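Local coordinates for 3-phytase (Klebsiella pneumoniae, PDB 2WNH), which probably releases phosphate from inositol hexakisphosphate (phytate) by hydrolysing its phosphate ester bonds, at residues 143-151 / 191-201. The protein carries 3 engineered substitutions. Numbering follows the deposited sequence.
Sequences PARQLAAVK and VEQSKSGKTTI
V191 is the bump that fills a hollow formed by L147, V150 and K151 where helix 143-154 packs on the antiparallel hairpin 191-193/199-201, away from the metal-binding H358. Its CG1 sits between V150 CG1 and L147 CD1 (3.7 Å from the latter), and its CG2 lies against K151 CG. L147 has CG anti to the backbone N (chi1 -176°), and the chi2 turn brings CD1 to V191. V150 CG1 also rests against I201 CD1, while its CG2 meets T199 CG2 tip to tip at 3.8 Å. Contacts thus reach both strands, the helix running 28° from strand 199-201 and 165° from strand 191-193. Over the type I turn S194-G197, P143 CG stands 4.0 Å from G197 CA, bare backbone.

A chain of hydrogen bonds lies between the P143 end and the apolar end. Q193 NE2 donates to P143 O (2.8 Å) from above the carbonyl plane, opposite the face used by L147 N, and to T199 OG1 (2.9 Å). T199 OG1 donates to Q146 OE1 (2.8 Å), which a water links to T199 N. Q146 NE2 bonds T258 OG1, tying the contact to helix 256-274; the directed chain Q193-T199-Q146 implies that both amide orientations and the hydroxyl's rotation are fixed.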
loop_
_atom_site.group_PDB
_atom_site.type_symbol
_atom_site.label_atom_id
_atom_site.label_comp_id
_atom_site.label_asym_id
_atom_site.label_seq_id
_atom_site.Cartn_x
_atom_site.Cartn_y
_atom_site.Cartn_z
ATOM N N PRO B 143 48.964 24.886 14.937
ATOM C CA PRO B 143 49.663 24.809 13.641
ATOM C C PRO B 143 51.092 24.222 13.721
ATOM O O PRO B 143 51.498 23.438 12.844
ATOM C CB PRO B 143 49.657 26.265 13.151
ATOM C CG PRO B 143 48.438 26.875 13.814
ATOM C CD PRO B 143 48.367 26.217 15.163
ATOM N N ALA B 144 51.839 24.565 14.771
ATOM C CA ALA B 144 53.224 24.074 14.909
ATOM C C ALA B 144 53.286 22.575 15.107
ATOM O O ALA B 144 54.143 21.903 14.556
ATOM C CB ALA B 144 53.913 24.766 16.072
ATOM N N ARG B 145 52.352 22.038 15.901
ATOM C CA ARG B 145 52.288 20.591 16.129
ATOM C C ARG B 145 51.794 19.877 14.869
ATOM O O ARG B 145 52.327 18.834 14.486
ATOM C CB ARG B 145 51.326 20.284 17.292
ATOM C CG ARG B 145 51.861 20.594 18.692
ATOM C CD ARG B 145 52.958 19.579 19.143
ATOM N NE ARG B 145 52.465 18.207 19.280
ATOM C CZ ARG B 145 52.705 17.204 18.433
ATOM N NH1 ARG B 145 53.457 17.375 17.349
ATOM N NH2 ARG B 145 52.184 16.008 18.679
ATOM N N GLN B 146 50.784 20.452 14.218
ATOM C CA GLN B 146 50.260 19.836 12.995
ATOM C C GLN B 146 51.295 19.789 11.880
ATOM O O GLN B 146 51.400 18.790 11.170
ATOM C CB GLN B 146 48.993 20.523 12.509
ATOM C CG GLN B 146 48.250 19.704 11.447
ATOM C CD GLN B 146 46.960 20.370 11.052
ATOM O OE1 GLN B 146 46.960 21.486 10.514
ATOM N NE2 GLN B 146 45.831 19.699 11.340
ATOM N N LEU B 147 52.093 20.849 11.750
ATOM C CA LEU B 147 53.207 20.854 10.799
ATOM C C LEU B 147 54.180 19.693 11.028
ATOM O O LEU B 147 54.535 18.972 10.092
ATOM C CB LEU B 147 53.934 22.204 10.871
ATOM C CG LEU B 147 55.081 22.448 9.879
ATOM C CD1 LEU B 147 54.610 22.313 8.428
ATOM C CD2 LEU B 147 55.601 23.856 10.141
ATOM N N ALA B 148 54.609 19.519 12.275
ATOM C CA ALA B 148 55.480 18.420 12.652
ATOM C C ALA B 148 54.880 17.056 12.351
ATOM O O ALA B 148 55.533 16.185 11.771
ATOM C CB ALA B 148 55.815 18.520 14.152
ATOM N N ALA B 149 53.630 16.876 12.784
ATOM C CA ALA B 149 52.898 15.617 12.602
ATOM C C ALA B 149 52.751 15.194 11.142
ATOM O O ALA B 149 52.985 14.031 10.815
ATOM C CB ALA B 149 51.512 15.738 13.272
ATOM N N VAL B 150 52.334 16.127 10.286
ATOM C CA VAL B 150 52.184 15.864 8.847
ATOM C C VAL B 150 53.549 15.553 8.227
ATOM O O VAL B 150 53.691 14.586 7.481
ATOM C CB VAL B 150 51.473 17.048 8.110
ATOM C CG1 VAL B 150 51.415 16.825 6.612
ATOM C CG2 VAL B 150 50.056 17.245 8.661
ATOM N N LYS B 151 54.557 16.346 8.573
ATOM C CA LYS B 151 55.902 16.106 8.023
ATOM C C LYS B 151 56.458 14.748 8.430
ATOM O O LYS B 151 57.061 14.040 7.613
ATOM C CB LYS B 151 56.857 17.229 8.426
ATOM C CG LYS B 151 56.636 18.497 7.640
ATOM C CD LYS B 151 57.457 19.645 8.228
ATOM C CE LYS B 151 58.949 19.421 8.021
ATOM N NZ LYS B 151 59.737 20.651 8.348
ATOM N N VAL B 191 54.796 20.306 2.142
ATOM C CA VAL B 191 53.899 20.653 3.232
ATOM C C VAL B 191 53.755 22.170 3.330
ATOM O O VAL B 191 54.747 22.896 3.448
ATOM C CB VAL B 191 54.372 20.034 4.563
ATOM C CG1 VAL B 191 53.313 20.195 5.632
ATOM C CG2 VAL B 191 54.703 18.562 4.360
ATOM N N GLU B 192 52.513 22.642 3.253
ATOM C CA GLU B 192 52.209 24.065 3.318
ATOM C C GLU B 192 51.214 24.370 4.438
ATOM O O GLU B 192 50.439 23.501 4.819
ATOM C CB GLU B 192 51.649 24.527 1.972
ATOM C CG GLU B 192 52.593 24.239 0.816
ATOM C CD GLU B 192 52.156 24.884 -0.480
ATOM O OE1 GLU B 192 50.937 24.902 -0.760
ATOM O OE2 GLU B 192 53.043 25.359 -1.222
ATOM N N GLN B 193 51.245 25.595 4.957
ATOM C CA GLN B 193 50.259 26.040 5.940
ATOM C C GLN B 193 49.587 27.333 5.498
ATOM O O GLN B 193 50.252 28.256 5.042
ATOM C CB GLN B 193 50.890 26.230 7.325
ATOM C CG GLN B 193 51.404 24.971 7.970
ATOM C CD GLN B 193 51.502 25.109 9.486
ATOM O OE1 GLN B 193 52.028 26.103 10.010
ATOM N NE2 GLN B 193 50.974 24.116 10.199
ATOM N N SER B 194 48.265 27.392 5.643
ATOM C CA SER B 194 47.498 28.593 5.323
ATOM C C SER B 194 47.648 29.596 6.453
ATOM O O SER B 194 48.184 29.265 7.516
ATOM C CB SER B 194 46.022 28.255 5.116
ATOM O OG SER B 194 45.393 27.944 6.349
ATOM N N LYS B 195 47.150 30.811 6.245
ATOM C CA LYS B 195 47.268 31.838 7.273
ATOM C C LYS B 195 46.467 31.482 8.531
ATOM O O LYS B 195 46.815 31.919 9.625
ATOM C CB LYS B 195 46.931 33.233 6.722
ATOM C CG LYS B 195 45.523 33.728 6.982
ATOM C CD LYS B 195 45.444 35.235 6.784
ATOM C CE LYS B 195 44.842 35.924 8.004
ATOM N NZ LYS B 195 43.580 35.279 8.486
ATOM N N SER B 196 45.415 30.675 8.372
ATOM C CA SER B 196 44.666 30.139 9.515
ATOM C C SER B 196 45.352 28.917 10.157
ATOM O O SER B 196 44.934 28.450 11.220
ATOM C CB SER B 196 43.217 29.817 9.122
ATOM O OG SER B 196 43.154 28.821 8.112
ATOM N N GLY B 197 46.408 28.413 9.519
ATOM C CA GLY B 197 47.188 27.299 10.070
ATOM C C GLY B 197 46.772 25.906 9.628
ATOM O O GLY B 197 47.246 24.913 10.194
ATOM N N LYS B 198 45.891 25.818 8.628
ATOM C CA LYS B 198 45.565 24.527 7.999
ATOM C C LYS B 198 46.765 23.974 7.215
ATOM O O LYS B 198 47.383 24.689 6.435
ATOM C CB LYS B 198 44.337 24.636 7.084
ATOM C CG LYS B 198 43.013 24.826 7.818
ATOM C CD LYS B 198 41.884 24.020 7.174
ATOM C CE LYS B 198 41.887 22.570 7.665
ATOM N NZ LYS B 198 40.672 21.806 7.251
ATOM N N THR B 199 47.080 22.699 7.433
ATOM C CA THR B 199 48.259 22.077 6.843
ATOM C C THR B 199 47.864 21.149 5.708
ATOM O O THR B 199 47.175 20.146 5.926
ATOM C CB THR B 199 49.033 21.263 7.892
ATOM O OG1 THR B 199 49.264 22.069 9.046
ATOM C CG2 THR B 199 50.361 20.779 7.349
ATOM N N THR B 200 48.306 21.477 4.499
ATOM C CA THR B 200 47.982 20.680 3.313
ATOM C C THR B 200 49.265 20.343 2.548
ATOM O O THR B 200 50.314 20.952 2.793
ATOM C CB THR B 200 47.013 21.443 2.390
ATOM O OG1 THR B 200 47.612 22.685 2.010
ATOM C CG2 THR B 200 45.694 21.723 3.108
ATOM N N ILE B 201 49.176 19.376 1.634
ATOM C CA ILE B 201 50.289 18.996 0.762
ATOM C C ILE B 201 50.047 19.617 -0.613
ATOM O O ILE B 201 49.009 19.383 -1.240
ATOM C CB ILE B 201 50.414 17.456 0.605
ATOM C CG1 ILE B 201 50.375 16.717 1.961
ATOM C CG2 ILE B 201 51.601 17.077 -0.286
ATOM C CD1 ILE B 201 51.589 16.837 2.825
HETATM O O HOH W 1 44.614 21.279 8.601
#